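Mnemiopsin 1 (Mnemiopsis leidyi, PDB 5VP3) is a calcium-regulated photoprotein that emits light, probably when calcium binds its EF-hand loops. Local coordinates at residues Asp140-Met152 against Tyr163-Leu177. Numbering follows the deposited sequence.
Sequences DGTVDVEELKTMM and YTFFQKADTDKTGKL. With CD (cadmium ion), chain D; CD (cadmium ion), chain C.
With CG of K176 beside its backbone N (chi1 -42°) and bends at chi2 and chi4, the lysine chain runs past T142 and brings NZ to D140, while F166, with CG roughly anti to the backbone N (chi1 -159°), sets its ring against V145. Together they show how side chains can reinforce the backbone link between paired EF-hands. Midway, V143 and L177 form a single antiparallel bridge, the short beta link characteristic of such pairs: L177 N donates to V143 O at 2.7 Å, nearly straight and in the carbonyl plane, and V143 N returns a longer bond to L177 O, 3.2 Å. Methyl CG1 of V145 sits almost centrally over one face of the F166 ring, 3.3 Å from its centroid, a CH-pi contact; L177 CG lies over the opposite face, offset toward the rim, so the ring is sandwiched. At the outer end, K149 NZ donates to Y163 OH (2.8 Å) and also salt-bridges E146. K176 NZ reaches D140 OD2 at 3.0 Å from above the carboxylate plane and donates to T142 OG1 as well. An alanine in place of K176 would probably leave D140 OD2 without its cationic mate and T142 OG1 without this donor. D140 OD1, T142 O, both carboxylate oxygens of E147 and a water bind one cadmium ion with D136; D170, T174 and K176 O bind the other with E178 and E181. K176 thus gives its carbonyl to one metal and its ammonium to a ligand of the other, tying the loops by charge and probably offsetting some negative charge around D140.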
ATOM      1  N   ASP A 140      -5.417 -14.088 -17.935  1.00 37.61           N
ATOM      2  CA  ASP A 140      -6.810 -14.512 -17.926  1.00 34.61           C
ATOM      3  C   ASP A 140      -7.729 -13.475 -17.345  1.00 40.99           C
ATOM      4  O   ASP A 140      -8.936 -13.733 -17.244  1.00 39.28           O
ATOM      5  CB  ASP A 140      -6.980 -15.844 -17.196  1.00 30.95           C
ATOM      6  CG  ASP A 140      -6.674 -15.769 -15.714  1.00 35.24           C
ATOM      7  OD1 ASP A 140      -6.248 -14.700 -15.184  1.00 38.44           O
ATOM      8  OD2 ASP A 140      -6.858 -16.824 -15.085  1.00 33.63           O
ATOM      9  N   GLY A 141      -7.209 -12.290 -17.008  1.00 36.84           N
ATOM     10  CA  GLY A 141      -8.072 -11.256 -16.512  1.00 29.25           C
ATOM     11  C   GLY A 141      -8.351 -11.339 -15.040  1.00 31.88           C
ATOM     12  O   GLY A 141      -9.116 -10.514 -14.536  1.00 32.15           O
ATOM     13  N   THR A 142      -7.717 -12.272 -14.329  1.00 25.67           N
ATOM     14  CA  THR A 142      -7.948 -12.492 -12.898  1.00 30.71           C
ATOM     15  C   THR A 142      -6.643 -12.849 -12.203  1.00 29.22           C
ATOM     16  O   THR A 142      -5.609 -13.085 -12.831  1.00 27.33           O
ATOM     17  CB  THR A 142      -8.935 -13.635 -12.633  1.00 34.88           C
ATOM     18  OG1 THR A 142      -8.309 -14.879 -12.984  1.00 38.39           O
ATOM     19  CG2 THR A 142     -10.210 -13.458 -13.464  1.00 35.64           C
ATOM     20  N   VAL A 143      -6.692 -12.917 -10.883  1.00 22.57           N
ATOM     21  CA  VAL A 143      -5.527 -13.296 -10.110  1.00 27.99           C
ATOM     22  C   VAL A 143      -5.826 -14.603  -9.397  1.00 30.28           C
ATOM     23  O   VAL A 143      -6.766 -14.673  -8.586  1.00 30.38           O
ATOM     24  CB  VAL A 143      -5.143 -12.178  -9.136  1.00 27.97           C
ATOM     25  CG1 VAL A 143      -3.968 -12.584  -8.270  1.00 27.37           C
ATOM     26  CG2 VAL A 143      -4.827 -10.908  -9.937  1.00 28.60           C
ATOM     27  N   ASP A 144      -5.039 -15.647  -9.700  1.00 26.13           N
ATOM     28  CA  ASP A 144      -5.240 -16.944  -9.042  1.00 24.56           C
ATOM     29  C   ASP A 144      -4.203 -17.124  -7.938  1.00 28.18           C
ATOM     30  O   ASP A 144      -3.379 -16.238  -7.700  1.00 26.80           O
ATOM     31  CB  ASP A 144      -5.239 -18.077 -10.084  1.00 30.97           C
ATOM     32  CG  ASP A 144      -3.858 -18.420 -10.630  1.00 37.37           C
ATOM     33  OD1 ASP A 144      -2.853 -17.789 -10.236  1.00 30.79           O
ATOM     34  OD2 ASP A 144      -3.809 -19.367 -11.450  1.00 31.21           O
ATOM     35  N   VAL A 145      -4.271 -18.246  -7.189  1.00 28.43           N
ATOM     36  CA  VAL A 145      -3.499 -18.286  -5.944  1.00 30.43           C
ATOM     37  C   VAL A 145      -2.016 -18.282  -6.240  1.00 23.55           C
ATOM     38  O   VAL A 145      -1.237 -17.697  -5.474  1.00 32.46           O
ATOM     39  CB  VAL A 145      -3.847 -19.484  -5.031  1.00 36.32           C
ATOM     40  CG1 VAL A 145      -5.262 -19.455  -4.621  1.00 41.69           C
ATOM     41  CG2 VAL A 145      -3.525 -20.782  -5.693  1.00 36.92           C
ATOM     42  N   GLU A 146      -1.592 -18.962  -7.310  1.00 27.24           N
ATOM     43  CA  GLU A 146      -0.168 -18.935  -7.681  1.00 30.19           C
ATOM     44  C   GLU A 146       0.260 -17.518  -8.039  1.00 32.03           C
ATOM     45  O   GLU A 146       1.318 -17.044  -7.608  1.00 29.34           O
ATOM     46  CB  GLU A 146       0.115 -19.889  -8.849  1.00 28.15           C
ATOM     47  CG  GLU A 146       0.161 -21.382  -8.501  1.00 41.34           C
ATOM     48  CD  GLU A 146       1.151 -21.741  -7.392  1.00 44.66           C
ATOM     49  OE1 GLU A 146       2.137 -21.009  -7.185  1.00 43.67           O
ATOM     50  OE2 GLU A 146       0.935 -22.764  -6.711  1.00 50.78           O
ATOM     51  N   GLU A 147      -0.580 -16.796  -8.786  1.00 32.45           N
ATOM     52  CA  GLU A 147      -0.255 -15.396  -9.041  1.00 27.74           C
ATOM     53  C   GLU A 147      -0.111 -14.611  -7.746  1.00 30.79           C
ATOM     54  O   GLU A 147       0.756 -13.732  -7.657  1.00 28.64           O
ATOM     55  CB  GLU A 147      -1.289 -14.804 -10.005  1.00 28.45           C
ATOM     56  CG  GLU A 147      -1.090 -15.403 -11.410  1.00 23.07           C
ATOM     57  CD  GLU A 147      -2.188 -15.053 -12.416  1.00 31.37           C
ATOM     58  OE1 GLU A 147      -1.958 -15.148 -13.630  1.00 29.05           O
ATOM     59  OE2 GLU A 147      -3.300 -14.709 -12.020  1.00 27.39           O
ATOM     60  N   LEU A 148      -0.888 -14.937  -6.705  1.00 27.35           N
ATOM     61  CA  LEU A 148      -0.756 -14.161  -5.468  1.00 27.07           C
ATOM     62  C   LEU A 148       0.484 -14.582  -4.683  1.00 26.07           C
ATOM     63  O   LEU A 148       1.138 -13.740  -4.057  1.00 32.53           O
ATOM     64  CB  LEU A 148      -1.995 -14.299  -4.582  1.00 26.36           C
ATOM     65  CG  LEU A 148      -1.954 -13.458  -3.306  1.00 30.96           C
ATOM     66  CD1 LEU A 148      -2.052 -11.935  -3.648  1.00 36.08           C
ATOM     67  CD2 LEU A 148      -3.042 -13.882  -2.328  1.00 36.79           C
ATOM     68  N   LYS A 149       0.811 -15.877  -4.714  1.00 30.97           N
ATOM     69  CA  LYS A 149       2.044 -16.366  -4.110  1.00 36.11           C
ATOM     70  C   LYS A 149       3.263 -15.648  -4.691  1.00 26.34           C
ATOM     71  O   LYS A 149       4.203 -15.305  -3.967  1.00 37.23           O
ATOM     72  CB  LYS A 149       2.171 -17.884  -4.328  1.00 37.30           C
ATOM     73  CG  LYS A 149       1.257 -18.768  -3.450  1.00 42.97           C
ATOM     74  CD  LYS A 149       1.150 -20.206  -4.012  1.00 46.59           C
ATOM     75  CE  LYS A 149       2.290 -21.116  -3.563  1.00 48.58           C
ATOM     76  NZ  LYS A 149       2.185 -22.456  -4.202  1.00 59.69           N
ATOM     77  N   THR A 150       3.297 -15.469  -6.003  1.00 32.24           N
ATOM     78  CA  THR A 150       4.401 -14.728  -6.582  1.00 34.74           C
ATOM     79  C   THR A 150       4.543 -13.386  -5.906  1.00 31.42           C
ATOM     80  O   THR A 150       5.654 -12.979  -5.561  1.00 36.46           O
ATOM     81  CB  THR A 150       4.184 -14.589  -8.069  1.00 34.29           C
ATOM     82  OG1 THR A 150       4.113 -15.916  -8.607  1.00 31.91           O
ATOM     83  CG2 THR A 150       5.318 -13.820  -8.706  1.00 34.03           C
ATOM     84  N   MET A 151       3.419 -12.709  -5.648  1.00 36.83           N
ATOM     85  CA  MET A 151       3.488 -11.430  -4.958  1.00 33.52           C
ATOM     86  C   MET A 151       4.068 -11.580  -3.561  1.00 36.79           C
ATOM     87  O   MET A 151       4.767 -10.681  -3.064  1.00 34.55           O
ATOM     88  CB  MET A 151       2.106 -10.787  -4.866  1.00 38.36           C
ATOM     89  CG  MET A 151       2.201  -9.345  -4.372  1.00 36.25           C
ATOM     90  SD  MET A 151       0.645  -8.490  -4.013  1.00 38.85           S
ATOM     91  CE  MET A 151       0.308  -9.040  -2.371  1.00 46.83           C
ATOM     92  N   MET A 152       3.717 -12.663  -2.874  1.00 38.31           N
ATOM     93  CA  MET A 152       4.280 -12.899  -1.553  1.00 35.58           C
ATOM     94  C   MET A 152       5.792 -13.071  -1.639  1.00 32.59           C
ATOM     95  O   MET A 152       6.545 -12.508  -0.840  1.00 37.52           O
ATOM     96  CB  MET A 152       3.647 -14.141  -0.932  1.00 45.58           C
ATOM     97  CG  MET A 152       2.130 -14.065  -0.779  1.00 38.75           C
ATOM     98  SD  MET A 152       1.768 -12.613   0.206  1.00 45.98           S
ATOM     99  CE  MET A 152      -0.010 -12.456   0.095  1.00 65.49           C
ATOM    100  N   TYR A 163      -2.361 -18.501   0.707  1.00 57.89           N
ATOM    101  CA  TYR A 163      -3.560 -19.332   0.813  1.00 53.90           C
ATOM    102  C   TYR A 163      -4.555 -18.735   1.797  1.00 47.25           C
ATOM    103  O   TYR A 163      -5.762 -18.707   1.530  1.00 48.75           O
ATOM    104  CB  TYR A 163      -3.180 -20.767   1.203  1.00 50.36           C
ATOM    105  CG  TYR A 163      -2.378 -21.474   0.121  1.00 63.59           C
ATOM    106  CD1 TYR A 163      -3.005 -22.019  -1.013  1.00 57.70           C
ATOM    107  CD2 TYR A 163      -0.991 -21.583   0.221  1.00 64.25           C
ATOM    108  CE1 TYR A 163      -2.259 -22.659  -2.010  1.00 52.53           C
ATOM    109  CE2 TYR A 163      -0.241 -22.219  -0.760  1.00 60.17           C
ATOM    110  CZ  TYR A 163      -0.872 -22.750  -1.871  1.00 58.35           C
ATOM    111  OH  TYR A 163      -0.098 -23.371  -2.835  1.00 74.47           O
ATOM    112  N   THR A 164      -4.061 -18.198   2.909  1.00 43.82           N
ATOM    113  CA  THR A 164      -4.927 -17.586   3.917  1.00 48.31           C
ATOM    114  C   THR A 164      -5.648 -16.366   3.362  1.00 50.47           C
ATOM    115  O   THR A 164      -6.881 -16.266   3.435  1.00 57.80           O
ATOM    116  CB  THR A 164      -4.092 -17.181   5.140  1.00 55.58           C
ATOM    117  OG1 THR A 164      -3.216 -18.257   5.511  1.00 63.99           O
ATOM    118  CG2 THR A 164      -4.982 -16.799   6.321  1.00 49.13           C
ATOM    119  N   PHE A 165      -4.880 -15.395   2.856  1.00 49.22           N
ATOM    120  CA  PHE A 165      -5.461 -14.164   2.331  1.00 46.58           C
ATOM    121  C   PHE A 165      -6.445 -14.466   1.219  1.00 40.33           C
ATOM    122  O   PHE A 165      -7.531 -13.886   1.156  1.00 40.10           O
ATOM    123  CB  PHE A 165      -4.377 -13.258   1.770  1.00 53.90           C
ATOM    124  CG  PHE A 165      -3.519 -12.612   2.798  1.00 69.57           C
ATOM    125  CD1 PHE A 165      -4.005 -11.561   3.574  1.00 71.18           C
ATOM    126  CD2 PHE A 165      -2.200 -13.011   2.954  1.00 75.99           C
ATOM    127  CE1 PHE A 165      -3.199 -10.938   4.514  1.00 68.00           C
ATOM    128  CE2 PHE A 165      -1.386 -12.396   3.888  1.00 87.06           C
ATOM    129  CZ  PHE A 165      -1.891 -11.351   4.671  1.00 79.57           C
ATOM    130  N   PHE A 166      -6.061 -15.367   0.325  1.00 38.46           N
ATOM    131  CA  PHE A 166      -6.885 -15.684  -0.825  1.00 37.35           C
ATOM    132  C   PHE A 166      -8.229 -16.220  -0.374  1.00 34.65           C
ATOM    133  O   PHE A 166      -9.280 -15.692  -0.742  1.00 42.98           O
ATOM    134  CB  PHE A 166      -6.161 -16.698  -1.693  1.00 38.27           C
ATOM    135  CG  PHE A 166      -6.640 -16.736  -3.094  1.00 34.79           C
ATOM    136  CD1 PHE A 166      -7.833 -17.341  -3.412  1.00 29.80           C
ATOM    137  CD2 PHE A 166      -5.902 -16.152  -4.093  1.00 23.43           C
ATOM    138  CE1 PHE A 166      -8.284 -17.384  -4.719  1.00 30.03           C
ATOM    139  CE2 PHE A 166      -6.340 -16.189  -5.397  1.00 31.85           C
ATOM    140  CZ  PHE A 166      -7.547 -16.808  -5.711  1.00 30.37           C
ATOM    141  N   GLN A 167      -8.214 -17.281   0.434  1.00 41.77           N
ATOM    142  CA  GLN A 167      -9.455 -17.792   1.007  1.00 50.07           C
ATOM    143  C   GLN A 167     -10.306 -16.667   1.580  1.00 44.45           C
ATOM    144  O   GLN A 167     -11.531 -16.668   1.429  1.00 42.73           O
ATOM    145  CB  GLN A 167      -9.146 -18.820   2.093  1.00 45.83           C
ATOM    146  CG  GLN A 167     -10.378 -19.490   2.693  1.00 62.98           C
ATOM    147  CD  GLN A 167     -10.541 -20.937   2.237  1.00 84.57           C
ATOM    148  OE1 GLN A 167      -9.550 -21.665   2.103  1.00 82.35           O
ATOM    149  NE2 GLN A 167     -11.794 -21.363   1.997  1.00 76.98           N
ATOM    150  N   LYS A 168      -9.690 -15.700   2.250  1.00 42.69           N
ATOM    151  CA  LYS A 168     -10.518 -14.717   2.920  1.00 34.25           C
ATOM    152  C   LYS A 168     -11.080 -13.702   1.954  1.00 41.65           C
ATOM    153  O   LYS A 168     -12.156 -13.145   2.208  1.00 48.59           O
ATOM    154  CB  LYS A 168      -9.740 -14.033   4.039  1.00 57.24           C
ATOM    155  CG  LYS A 168     -10.074 -14.635   5.401  1.00 66.44           C
ATOM    156  CD  LYS A 168      -9.317 -13.998   6.558  1.00 81.76           C
ATOM    157  CE  LYS A 168      -7.917 -14.595   6.729  1.00 85.83           C
ATOM    158  NZ  LYS A 168      -7.435 -14.491   8.146  1.00 78.69           N
ATOM    159  N   ALA A 169     -10.406 -13.459   0.834  1.00 33.39           N
ATOM    160  CA  ALA A 169     -10.874 -12.434  -0.085  1.00 38.76           C
ATOM    161  C   ALA A 169     -11.716 -12.989  -1.233  1.00 28.56           C
ATOM    162  O   ALA A 169     -12.488 -12.238  -1.839  1.00 29.36           O
ATOM    163  CB  ALA A 169      -9.680 -11.666  -0.635  1.00 30.38           C
ATOM    164  N   ASP A 170     -11.599 -14.279  -1.536  1.00 29.93           N
ATOM    165  CA  ASP A 170     -12.355 -14.892  -2.638  1.00 29.00           C
ATOM    166  C   ASP A 170     -13.714 -15.346  -2.115  1.00 30.81           C
ATOM    167  O   ASP A 170     -14.034 -16.530  -2.051  1.00 32.80           O
ATOM    168  CB  ASP A 170     -11.595 -16.063  -3.228  1.00 26.83           C
ATOM    169  CG  ASP A 170     -12.361 -16.774  -4.337  1.00 34.56           C
ATOM    170  OD1 ASP A 170     -13.229 -16.141  -4.999  1.00 28.31           O
ATOM    171  OD2 ASP A 170     -12.044 -17.960  -4.551  1.00 30.06           O
ATOM    172  N   THR A 171     -14.520 -14.374  -1.722  1.00 28.14           N
ATOM    173  CA  THR A 171     -15.816 -14.704  -1.136  1.00 31.64           C
ATOM    174  C   THR A 171     -16.818 -15.144  -2.200  1.00 29.38           C
ATOM    175  O   THR A 171     -17.846 -15.737  -1.862  1.00 32.64           O
ATOM    176  CB  THR A 171     -16.346 -13.489  -0.374  1.00 30.41           C
ATOM    177  OG1 THR A 171     -16.299 -12.373  -1.242  1.00 28.24           O
ATOM    178  CG2 THR A 171     -15.496 -13.170   0.851  1.00 35.75           C
ATOM    179  N   ASP A 172     -16.550 -14.738  -3.445  1.00 30.28           N
ATOM    180  CA  ASP A 172     -17.058 -15.275  -4.713  1.00 40.49           C
ATOM    181  C   ASP A 172     -17.028 -16.788  -4.799  1.00 41.99           C
ATOM    182  O   ASP A 172     -17.792 -17.386  -5.569  1.00 32.71           O
ATOM    183  CB  ASP A 172     -16.130 -14.737  -5.868  1.00 26.06           C
ATOM    184  CG  ASP A 172     -16.796 -13.769  -6.734  1.00 26.54           C
ATOM    185  OD1 ASP A 172     -18.037 -13.677  -6.660  1.00 60.99           O
ATOM    186  OD2 ASP A 172     -16.107 -13.096  -7.513  1.00 54.23           O
ATOM    187  N   LYS A 173     -16.038 -17.406  -4.177  1.00 36.96           N
ATOM    188  CA  LYS A 173     -15.747 -18.811  -4.438  1.00 30.86           C
ATOM    189  C   LYS A 173     -15.512 -19.072  -5.934  1.00 37.99           C
ATOM    190  O   LYS A 173     -15.942 -20.085  -6.481  1.00 31.11           O
ATOM    191  CB  LYS A 173     -16.869 -19.689  -3.892  1.00 39.35           C
ATOM    192  CG  LYS A 173     -17.104 -19.569  -2.342  1.00 35.69           C
ATOM    193  CD  LYS A 173     -15.866 -19.836  -1.557  1.00 41.30           C
ATOM    194  CE  LYS A 173     -16.126 -19.767  -0.072  1.00 46.43           C
ATOM    195  NZ  LYS A 173     -14.877 -20.059   0.722  1.00 50.77           N
ATOM    196  N   THR A 174     -14.769 -18.186  -6.613  1.00 31.66           N
ATOM    197  CA  THR A 174     -14.420 -18.474  -8.002  1.00 34.78           C
ATOM    198  C   THR A 174     -13.073 -19.162  -8.165  1.00 27.67           C
ATOM    199  O   THR A 174     -12.723 -19.530  -9.292  1.00 35.17           O
ATOM    200  CB  THR A 174     -14.389 -17.200  -8.838  1.00 37.40           C
ATOM    201  OG1 THR A 174     -13.465 -16.258  -8.273  1.00 28.54           O
ATOM    202  CG2 THR A 174     -15.756 -16.615  -8.949  1.00 34.57           C
ATOM    203  N   GLY A 175     -12.300 -19.318  -7.084  1.00 32.20           N
ATOM    204  CA  GLY A 175     -10.904 -19.702  -7.201  1.00 29.50           C
ATOM    205  C   GLY A 175     -10.012 -18.633  -7.806  1.00 31.07           C
ATOM    206  O   GLY A 175      -8.845 -18.913  -8.070  1.00 29.76           O
ATOM    207  N   LYS A 176     -10.526 -17.413  -8.022  1.00 24.98           N
ATOM    208  CA  LYS A 176      -9.753 -16.271  -8.498  1.00 27.56           C
ATOM    209  C   LYS A 176     -10.104 -15.053  -7.644  1.00 29.91           C
ATOM    210  O   LYS A 176     -11.226 -14.934  -7.146  1.00 29.62           O
ATOM    211  CB  LYS A 176     -10.056 -15.932  -9.971  1.00 28.97           C
ATOM    212  CG  LYS A 176     -10.182 -17.126 -10.922  1.00 29.78           C
ATOM    213  CD  LYS A 176      -8.830 -17.580 -11.435  1.00 29.11           C
ATOM    214  CE  LYS A 176      -8.974 -18.402 -12.688  1.00 28.58           C
ATOM    215  NZ  LYS A 176      -9.469 -17.622 -13.847  1.00 34.15           N
ATOM    216  N   LEU A 177      -9.149 -14.132  -7.504  1.00 35.46           N
ATOM    217  CA  LEU A 177      -9.446 -12.792  -6.991  1.00 30.49           C
ATOM    218  C   LEU A 177      -9.785 -11.893  -8.168  1.00 26.60           C
ATOM    219  O   LEU A 177      -8.922 -11.600  -8.994  1.00 26.67           O
ATOM    220  CB  LEU A 177      -8.276 -12.222  -6.215  1.00 26.90           C
ATOM    221  CG  LEU A 177      -7.844 -12.997  -5.008  1.00 22.60           C
ATOM    222  CD1 LEU A 177      -6.627 -12.287  -4.376  1.00 23.66           C
ATOM    223  CD2 LEU A 177      -8.968 -13.128  -4.021  1.00 26.52           C
TER
HETATM  224 CD    CD D 303     -13.468 -14.487  -6.469  1.00 26.20          CD
HETATM  225 CD    CD C 302      -4.345 -14.744 -13.967  1.00 28.54          CD
HETATM  226  O   HOH W   1      -6.493 -20.014  -7.549  1.00 33.35           O
HETATM  227  O   HOH W   2      -5.271 -17.187 -13.281  1.00 25.09           O